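Local coordinates for periplasmic oligopeptide-binding protein (Burkholderia pseudomallei, PDB 3ZS6) that probably binds oligopeptides in the periplasm and delivers them to an ABC transporter for uptake into the cell, at residues G32-E37 and I192-S197; L124-I129 and I134-E139; S236-A239 and Q244-K247; L282-D287 and A323-A328. All coordinates share one frame; numbering follows the deposited sequence.

Contact 1 of 4, residues G32-E37 and I192-S197; sequences GLDLFE and IVMAKS
The carboxylate of Asp34 is the flat group that meets Met194 across this contact. Its OD2 lies 4.0 Å from Met194 SD. The sulfur is closer to the methylene at the base of the same side chain, with Asp34 CB 3.5 Å from Met194 SD. OD2 also has firmer partners, because it is hydrogen-bonded to the hydroxyls of Tyr213 and Ser499. The other flat group, the ring of Phe36, does not touch the 192-197 segment. Gly32 O lies at its edge, in plane, and Thr155, Ser177 and Asn178 touch the Phe36 side chain. Gly32 O also accepts the backbone bond from Phe36 N at 2.8 Å, in the last turn of the helix.

That helix, 26-35, packs by its C-terminal end against a four-stranded mixed sheet. Strand 191-196 is an inner strand, between 181-187 and 210-215. In this member of the bacterial solute-binding protein 5 family, the contact is a buried helix-on-sheet packing.

Met194 reaches from the sheet toward the helix and does most of the touching. Its CG sits between the backbone N and the carbonyl carbon (chi1 61°), and the chain runs straight at chi2 and bends only at its last torsion (chi3 65°). That bend turns the methyl toward Leu35. Met194 CE is 3.9 Å from Leu35 CD2, and Leu35 CG lies equally near that methyl. The two side chains meet at a slant, whereas Asp34 and Met194 cross at about a right angle. Tyr181, Val211 and Tyr213 of the neighbouring strands also touch Met194.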
# COMPACT_ATOMS: atom_id res chain seq x y z
N GLY A 32 1.02 -5.87 -11.09
CA GLY A 32 1.65 -4.96 -12.03
C GLY A 32 3.17 -5.08 -12.13
O GLY A 32 3.76 -4.83 -13.20
N LEU A 33 3.81 -5.44 -11.03
CA LEU A 33 5.27 -5.54 -11.01
C LEU A 33 5.79 -6.85 -11.61
O LEU A 33 6.97 -6.98 -11.91
CB LEU A 33 5.83 -5.30 -9.61
CG LEU A 33 5.72 -3.86 -9.09
CD1 LEU A 33 6.09 -3.79 -7.62
CD2 LEU A 33 6.60 -2.88 -9.91
N ASP A 34 4.90 -7.83 -11.77
CA ASP A 34 5.21 -8.99 -12.59
C ASP A 34 5.16 -8.60 -14.08
O ASP A 34 5.88 -9.16 -14.90
CB ASP A 34 4.22 -10.14 -12.33
CG ASP A 34 4.52 -10.91 -11.04
OD1 ASP A 34 5.56 -10.68 -10.38
OD2 ASP A 34 3.70 -11.79 -10.71
N LEU A 35 4.30 -7.64 -14.43
CA LEU A 35 4.11 -7.23 -15.84
C LEU A 35 5.02 -6.08 -16.30
O LEU A 35 5.34 -5.98 -17.50
CB LEU A 35 2.65 -6.84 -16.10
CG LEU A 35 1.60 -7.95 -15.94
CD1 LEU A 35 0.20 -7.36 -15.95
CD2 LEU A 35 1.76 -9.02 -17.04
N PHE A 36 5.42 -5.22 -15.37
CA PHE A 36 6.23 -4.04 -15.68
C PHE A 36 7.46 -3.98 -14.78
O PHE A 36 7.42 -4.43 -13.63
CB PHE A 36 5.44 -2.74 -15.49
CG PHE A 36 4.26 -2.59 -16.41
CD1 PHE A 36 3.03 -3.13 -16.08
CD2 PHE A 36 4.38 -1.87 -17.59
CE1 PHE A 36 1.93 -2.98 -16.92
CE2 PHE A 36 3.29 -1.71 -18.45
CZ PHE A 36 2.06 -2.26 -18.11
N GLU A 37 8.54 -3.40 -15.29
CA GLU A 37 9.77 -3.25 -14.53
C GLU A 37 10.20 -1.80 -14.52
O GLU A 37 10.34 -1.18 -15.57
CB GLU A 37 10.88 -4.09 -15.14
CG GLU A 37 12.22 -4.00 -14.39
CD GLU A 37 13.31 -4.79 -15.07
OE1 GLU A 37 13.58 -4.53 -16.27
OE2 GLU A 37 13.89 -5.68 -14.42
N ILE A 192 -6.57 -13.83 -13.58
CA ILE A 192 -5.59 -13.21 -14.45
C ILE A 192 -4.47 -14.23 -14.69
O ILE A 192 -3.98 -14.85 -13.75
CB ILE A 192 -5.01 -11.93 -13.83
CG1 ILE A 192 -5.92 -10.75 -14.14
CG2 ILE A 192 -3.58 -11.67 -14.35
CD1 ILE A 192 -5.54 -9.47 -13.40
N VAL A 193 -4.10 -14.43 -15.95
CA VAL A 193 -3.03 -15.37 -16.29
C VAL A 193 -1.93 -14.64 -17.07
O VAL A 193 -2.21 -13.82 -17.95
CB VAL A 193 -3.55 -16.57 -17.14
CG1 VAL A 193 -2.43 -17.57 -17.41
CG2 VAL A 193 -4.73 -17.26 -16.46
N MET A 194 -0.68 -14.95 -16.74
CA MET A 194 0.46 -14.36 -17.44
C MET A 194 1.55 -15.40 -17.70
O MET A 194 1.70 -16.37 -16.95
CB MET A 194 1.02 -13.15 -16.68
CG MET A 194 1.55 -13.45 -15.29
SD MET A 194 1.97 -11.94 -14.33
CE MET A 194 0.38 -11.14 -14.13
N ALA A 195 2.32 -15.18 -18.77
CA ALA A 195 3.31 -16.15 -19.22
C ALA A 195 4.70 -15.53 -19.25
O ALA A 195 4.84 -14.34 -19.53
CB ALA A 195 2.94 -16.66 -20.61
N LYS A 196 5.72 -16.34 -18.97
CA LYS A 196 7.09 -15.83 -18.98
C LYS A 196 7.37 -15.15 -20.32
O LYS A 196 7.00 -15.68 -21.38
CB LYS A 196 8.09 -16.96 -18.74
CG LYS A 196 9.56 -16.55 -18.87
CD LYS A 196 10.51 -17.73 -18.64
CE LYS A 196 11.94 -17.36 -19.02
NZ LYS A 196 12.92 -18.42 -18.62
N SER A 197 8.00 -13.99 -20.28
CA SER A 197 8.31 -13.26 -21.51
C SER A 197 9.70 -13.59 -22.01
O SER A 197 10.67 -13.49 -21.27
CB SER A 197 8.22 -11.75 -21.27
OG SER A 197 8.69 -11.04 -22.40

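Contact 2 of 4, residues L124-I129 and I134-E139; sequences LGIRAI and IEVKTE
Arg127 and Glu135 face each other as a hydrogen-bonded antiparallel pair and are joined by backbone and side chain alike. Arg127 N gives a bond to Glu135 O at 2.8 Å, and Glu135 N gives one back to Arg127 O, also 2.8 Å. Between the side chains, Arg127 NE bonds to Glu135 OE1 at 3.2 Å in a salt bridge. The oxygen lies in the guanidinium plane, but the nitrogen stands well above the carboxylate plane, and the two planes are 61° apart. Bonds from Arg127 NH2 to both carboxylate oxygens are weak. Ile129 CG1 lies 3.8 Å above the guanidinium plane of Arg127, offset toward the rim.

On the other face Ile126 CG1 packs 3.8 Å from Ile134 CG2 and 4.0 Å from Val136 CG2. Next to the Ile126-Val136 pair, Lys137 N bonds to Gly125 O at 2.8 Å.

This is a beta hairpin of strands 126-128 and 133-137, at the edge of a five-stranded antiparallel sheet, with 126-128 outermost. Helix 82-93 backs the apolar face: Trp89 touches Ile126, while Ala82 and Phe85 touch Ile134. The hairpin is two-sided, apolar toward the helix and charged on the opposite face, where the tilted salt bridge supplements the backbone ladder.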
# COMPACT_ATOMS: atom_id res chain seq x y z
N LEU A 124 8.44 18.78 -15.37
CA LEU A 124 8.84 17.80 -14.36
C LEU A 124 10.35 17.54 -14.36
O LEU A 124 10.97 17.39 -15.42
CB LEU A 124 8.08 16.49 -14.57
CG LEU A 124 8.19 15.40 -13.50
CD1 LEU A 124 7.68 15.91 -12.14
CD2 LEU A 124 7.41 14.16 -13.93
N GLY A 125 10.93 17.45 -13.17
CA GLY A 125 12.36 17.24 -13.04
C GLY A 125 12.89 15.85 -13.36
O GLY A 125 13.71 15.31 -12.62
N ILE A 126 12.41 15.25 -14.45
CA ILE A 126 13.06 14.05 -14.97
C ILE A 126 13.50 14.29 -16.41
O ILE A 126 12.72 14.77 -17.24
CB ILE A 126 12.17 12.79 -14.90
CG1 ILE A 126 12.95 11.57 -15.42
CG2 ILE A 126 10.89 12.97 -15.68
CD1 ILE A 126 12.25 10.24 -15.20
N ARG A 127 14.75 13.95 -16.71
CA ARG A 127 15.33 14.27 -18.01
C ARG A 127 16.10 13.10 -18.63
O ARG A 127 16.85 12.40 -17.95
CB ARG A 127 16.24 15.49 -17.87
CG ARG A 127 16.87 15.98 -19.16
CD ARG A 127 17.51 17.35 -18.96
NE ARG A 127 18.70 17.30 -18.11
CZ ARG A 127 19.95 17.37 -18.56
NH1 ARG A 127 20.18 17.48 -19.87
NH2 ARG A 127 20.97 17.32 -17.72
N ALA A 128 15.91 12.90 -19.93
CA ALA A 128 16.73 11.94 -20.67
C ALA A 128 17.99 12.62 -21.22
O ALA A 128 17.94 13.31 -22.24
CB ALA A 128 15.93 11.31 -21.80
N ILE A 129 19.11 12.45 -20.52
CA ILE A 129 20.38 13.00 -20.99
C ILE A 129 20.76 12.35 -22.31
O ILE A 129 21.30 12.99 -23.22
CB ILE A 129 21.50 12.80 -19.94
CG1 ILE A 129 21.17 13.61 -18.69
CG2 ILE A 129 22.87 13.19 -20.52
CD1 ILE A 129 22.17 13.43 -17.57
N ILE A 134 19.24 8.61 -17.32
CA ILE A 134 18.17 9.41 -16.74
C ILE A 134 18.66 10.29 -15.59
O ILE A 134 19.38 9.85 -14.71
CB ILE A 134 17.02 8.53 -16.22
CG1 ILE A 134 16.27 7.92 -17.40
CG2 ILE A 134 16.08 9.35 -15.32
CD1 ILE A 134 15.25 6.88 -17.00
N GLU A 135 18.25 11.56 -15.62
CA GLU A 135 18.53 12.47 -14.52
C GLU A 135 17.22 12.84 -13.81
O GLU A 135 16.28 13.31 -14.44
CB GLU A 135 19.23 13.73 -15.02
CG GLU A 135 19.47 14.76 -13.93
CD GLU A 135 19.88 16.11 -14.49
OE1 GLU A 135 19.01 16.85 -14.97
OE2 GLU A 135 21.09 16.42 -14.45
N VAL A 136 17.17 12.62 -12.50
CA VAL A 136 16.02 13.05 -11.70
C VAL A 136 16.42 14.10 -10.67
O VAL A 136 17.31 13.88 -9.84
CB VAL A 136 15.34 11.86 -10.99
CG1 VAL A 136 14.15 12.35 -10.15
CG2 VAL A 136 14.89 10.83 -12.00
N LYS A 137 15.77 15.26 -10.74
CA LYS A 137 15.93 16.31 -9.75
C LYS A 137 14.78 16.22 -8.76
O LYS A 137 13.63 16.11 -9.17
CB LYS A 137 15.91 17.69 -10.41
CG LYS A 137 17.04 17.93 -11.41
CD LYS A 137 18.25 18.54 -10.73
CE LYS A 137 19.32 18.88 -11.75
NZ LYS A 137 20.51 19.48 -11.10
N THR A 138 15.08 16.25 -7.46
CA THR A 138 14.06 16.20 -6.43
C THR A 138 13.93 17.56 -5.74
O THR A 138 14.89 18.33 -5.71
CB THR A 138 14.37 15.13 -5.36
OG1 THR A 138 15.67 15.37 -4.81
CG2 THR A 138 14.33 13.74 -5.97
N GLU A 139 12.75 17.83 -5.19
CA GLU A 139 12.47 19.11 -4.51
C GLU A 139 13.36 19.30 -3.29
O GLU A 139 13.81 20.40 -3.01
CB GLU A 139 11.01 19.18 -4.08
CG GLU A 139 10.01 19.25 -5.22
CD GLU A 139 9.89 20.64 -5.82
OE1 GLU A 139 10.62 21.55 -5.37
OE2 GLU A 139 9.07 20.82 -6.74

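Contact 3 of 4, residues S236-A239 and Q244-K247; sequences SIPA and QISK
Ile245 brings one methyl, CD1, against both Ile237 and Pro238. Of the 118 Å² buried here, Ile245 supplies 66 Å², Ile237 28 Å² and Pro238 22 Å². Ile245 points at the loop from helix 242-249. Its CG1 lies anti to the carbonyl carbon (chi1 -68°) and the chain then runs straight on (chi2 176°), which carries CD1 out to the loop.

The closest approach is Pro238 CD to Ile245 CD1, 3.5 Å, tighter than ordinary van der Waals contact. CD is the ring carbon bonded to the proline nitrogen, so the methyl meets the ring on its backbone side. On the Ile237 side, CB is 3.8 Å from Ile245 CD1 and CG2 is 3.9 Å from that same methyl. Both loop side chains slant across Ile245.

The pieces are near in sequence. The loop 236-239 follows helix 219-227 and leads into helix 242-249, and the contact folds the first turn of this helix back onto its own approach. Other parts complete the cluster. Leu480 of strand 470-480 touches Ile237 and Ile245, Leu253 touches Ile245, and Leu223 of helix 219-227 touches Pro238.

All three residues are buried, and they meet through carbon alone. Here the helix is probably held to the loop by close packing and the exclusion of water, with the fit concentrated at a single methyl.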
# COMPACT_ATOMS: atom_id res chain seq x y z
N SER A 236 -3.28 -14.37 2.90
CA SER A 236 -3.09 -14.37 4.35
C SER A 236 -3.55 -15.70 4.95
O SER A 236 -3.48 -16.73 4.30
CB SER A 236 -3.87 -13.20 4.96
OG SER A 236 -3.75 -13.18 6.37
N ILE A 237 -4.04 -15.66 6.18
CA ILE A 237 -4.73 -16.81 6.76
C ILE A 237 -6.02 -16.32 7.44
O ILE A 237 -6.11 -15.15 7.79
CB ILE A 237 -3.87 -17.54 7.81
CG1 ILE A 237 -3.26 -16.54 8.79
CG2 ILE A 237 -2.76 -18.35 7.13
CD1 ILE A 237 -2.72 -17.19 10.05
N PRO A 238 -7.01 -17.21 7.62
CA PRO A 238 -8.25 -16.78 8.27
C PRO A 238 -8.02 -16.30 9.69
O PRO A 238 -7.20 -16.85 10.42
CB PRO A 238 -9.10 -18.06 8.30
CG PRO A 238 -8.50 -18.97 7.27
CD PRO A 238 -7.03 -18.63 7.24
N ALA A 239 -8.76 -15.27 10.10
CA ALA A 239 -8.72 -14.80 11.48
C ALA A 239 -9.06 -15.93 12.44
O ALA A 239 -9.95 -16.74 12.16
CB ALA A 239 -9.67 -13.63 11.67
N GLN A 244 -4.80 -23.91 14.48
CA GLN A 244 -5.07 -25.13 13.75
C GLN A 244 -4.23 -25.17 12.48
O GLN A 244 -3.76 -26.23 12.08
CB GLN A 244 -6.55 -25.25 13.40
CG GLN A 244 -7.00 -24.31 12.28
CD GLN A 244 -8.30 -24.74 11.62
OE1 GLN A 244 -8.92 -25.73 12.03
NE2 GLN A 244 -8.72 -24.00 10.60
N ILE A 245 -4.06 -24.01 11.86
CA ILE A 245 -3.30 -23.92 10.62
C ILE A 245 -1.83 -24.26 10.83
O ILE A 245 -1.22 -24.98 10.04
CB ILE A 245 -3.41 -22.53 10.00
CG1 ILE A 245 -4.85 -22.30 9.53
CG2 ILE A 245 -2.43 -22.37 8.86
CD1 ILE A 245 -5.11 -20.93 8.98
N SER A 246 -1.26 -23.74 11.92
CA SER A 246 0.13 -24.01 12.26
C SER A 246 0.36 -25.50 12.45
O SER A 246 1.39 -26.05 12.01
CB SER A 246 0.50 -23.25 13.53
OG SER A 246 1.81 -23.57 13.96
N LYS A 247 -0.59 -26.16 13.09
CA LYS A 247 -0.46 -27.58 13.40
C LYS A 247 -0.53 -28.40 12.12
O LYS A 247 0.23 -29.35 11.95
CB LYS A 247 -1.58 -28.01 14.35
CG LYS A 247 -1.56 -29.48 14.71
CD LYS A 247 -2.95 -29.96 15.10
CE LYS A 247 -3.62 -28.98 16.05
NZ LYS A 247 -5.11 -29.03 15.96

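Contact 4 of 4, residues L282-D287 and A323-A328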
# COMPACT_ATOMS: atom_id res chain seq x y z
N LEU A 282 -14.10 7.81 19.98
CA LEU A 282 -14.29 6.56 19.26
C LEU A 282 -13.03 5.71 19.33
O LEU A 282 -13.09 4.49 19.50
CB LEU A 282 -14.68 6.82 17.80
CG LEU A 282 -16.03 7.50 17.54
CD1 LEU A 282 -16.19 7.83 16.06
CD2 LEU A 282 -17.19 6.61 18.02
N ALA A 283 -11.88 6.37 19.23
CA ALA A 283 -10.59 5.67 19.26
C ALA A 283 -10.26 5.05 20.62
O ALA A 283 -9.78 3.92 20.69
CB ALA A 283 -9.47 6.61 18.83
N MET A 284 -10.50 5.79 21.69
CA MET A 284 -9.99 5.40 22.99
C MET A 284 -10.79 4.29 23.66
O MET A 284 -10.31 3.65 24.59
CB MET A 284 -9.88 6.62 23.93
CG MET A 284 -11.20 7.17 24.40
SD MET A 284 -10.98 8.72 25.32
CE MET A 284 -9.73 8.25 26.50
N VAL A 285 -12.00 4.05 23.18
CA VAL A 285 -12.84 3.01 23.78
C VAL A 285 -12.57 1.59 23.24
O VAL A 285 -12.84 0.60 23.93
CB VAL A 285 -14.33 3.39 23.64
CG1 VAL A 285 -15.20 2.16 23.68
CG2 VAL A 285 -14.72 4.39 24.74
N LEU A 286 -12.03 1.49 22.03
CA LEU A 286 -11.76 0.18 21.43
C LEU A 286 -10.61 -0.56 22.14
O LEU A 286 -9.52 -0.03 22.29
CB LEU A 286 -11.43 0.31 19.94
CG LEU A 286 -12.42 1.02 19.01
CD1 LEU A 286 -11.76 1.28 17.65
CD2 LEU A 286 -13.72 0.24 18.85
N ASP A 287 -10.87 -1.80 22.54
CA ASP A 287 -9.87 -2.62 23.23
C ASP A 287 -9.06 -3.42 22.20
O ASP A 287 -9.48 -4.49 21.76
CB ASP A 287 -10.57 -3.56 24.20
CG ASP A 287 -9.62 -4.17 25.22
OD1 ASP A 287 -8.44 -4.38 24.89
OD2 ASP A 287 -10.07 -4.44 26.36
N ALA A 323 -3.61 4.70 26.62
CA ALA A 323 -3.32 3.31 26.29
C ALA A 323 -3.08 2.48 27.55
O ALA A 323 -3.25 1.26 27.55
CB ALA A 323 -2.12 3.22 25.36
N SER A 324 -2.69 3.14 28.63
CA SER A 324 -2.39 2.44 29.87
C SER A 324 -3.43 2.70 30.96
O SER A 324 -3.20 2.40 32.13
CB SER A 324 -0.99 2.81 30.37
OG SER A 324 -0.87 4.21 30.53
N TRP A 325 -4.57 3.25 30.57
CA TRP A 325 -5.66 3.50 31.51
C TRP A 325 -6.57 2.29 31.68
O TRP A 325 -6.80 1.54 30.74
CB TRP A 325 -6.51 4.69 31.04
CG TRP A 325 -5.79 6.01 31.02
CD1 TRP A 325 -4.51 6.27 31.41
CD2 TRP A 325 -6.34 7.26 30.57
NE1 TRP A 325 -4.22 7.61 31.24
CE2 TRP A 325 -5.33 8.23 30.72
CE3 TRP A 325 -7.58 7.65 30.06
CZ2 TRP A 325 -5.52 9.57 30.38
CZ3 TRP A 325 -7.77 8.98 29.71
CH2 TRP A 325 -6.75 9.92 29.87
N PRO A 326 -7.10 2.11 32.90
CA PRO A 326 -8.19 1.15 33.09
C PRO A 326 -9.29 1.45 32.09
O PRO A 326 -9.56 2.62 31.80
CB PRO A 326 -8.68 1.46 34.51
CG PRO A 326 -7.47 2.00 35.20
CD PRO A 326 -6.67 2.73 34.16
N MET A 327 -9.94 0.42 31.57
CA MET A 327 -10.96 0.64 30.55
C MET A 327 -12.08 1.54 31.08
O MET A 327 -12.54 2.43 30.37
CB MET A 327 -11.52 -0.70 30.02
CG MET A 327 -12.41 -0.54 28.80
SD MET A 327 -11.61 0.32 27.42
CE MET A 327 -10.22 -0.77 27.08
N ALA A 328 -12.51 1.31 32.31
CA ALA A 328 -13.57 2.12 32.92
C ALA A 328 -13.25 3.61 32.84
O ALA A 328 -14.11 4.43 32.53
CB ALA A 328 -13.81 1.70 34.37
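Met327 reaches from the first turn of helix 327-340 to Val285 and Asp287. Its CB is directed at the 282-287 segment, and CG stands anti to the backbone N (chi1 -170°). Two bends follow, at chi2 56° and chi3 61°, and fold the chain so that sulfur and methyl meet different residues. SD lies 3.7 Å from Val285 O, an oxygen that also accepts a hydrogen bond from Lys375 NZ. CE ends beside the carboxylate of Asp287, 3.7 Å from Asp287 OD2 and 3.9 Å from Asp287 CG. The other carboxylate oxygen, OD1, is taken up by capping: Asp287 is the N-cap of helix 288-296, with OD1 bonded to Ile290 N.

A separate touch joins Met284 and Trp325. Met284 CE comes 3.8 Å from Trp325 CZ3, approaching the ring obliquely. Trp325 NE1 bonds to Asp321, its ring makes a cation-pi contact with Arg329, and Tyr333 meets it edge-to-face.

The contact joins the C-terminal end of helix 276-285, and the turn after it, to the start of helix 327-340. Arg330 of the latter helix ties the two further by bonding to Met284 O.

Across the two segments the meeting is made by methionine sulfur and methyl groups against a carbonyl, a carboxylate and an indole. Such contacts are weak and poorly directional, so the fixed orientation of the pieces probably owes more to the surrounding polar bonds.

Contact 1 opens first and spans the longest stretch, bringing helix 26-35 onto strand 191-196 and closing a loop of 154 residues. Contact 2 is nested inside that loop: a local hairpin of the five-stranded sheet, its centre about 27 Å from that of contact 1. After contact 1 closes, contact 3 follows in series and folds the loop before helix 242-249 onto that helix. Contact 4 comes last, joining the end of helix 276-285 to the start of helix 327-340 over 35 intervening residues. No loops cross. Contacts 1 and 4 lie on opposite sides of the chain's centre, about 46 Å apart between centres, and contact 2 likewise lies opposite both contact 3 and contact 4.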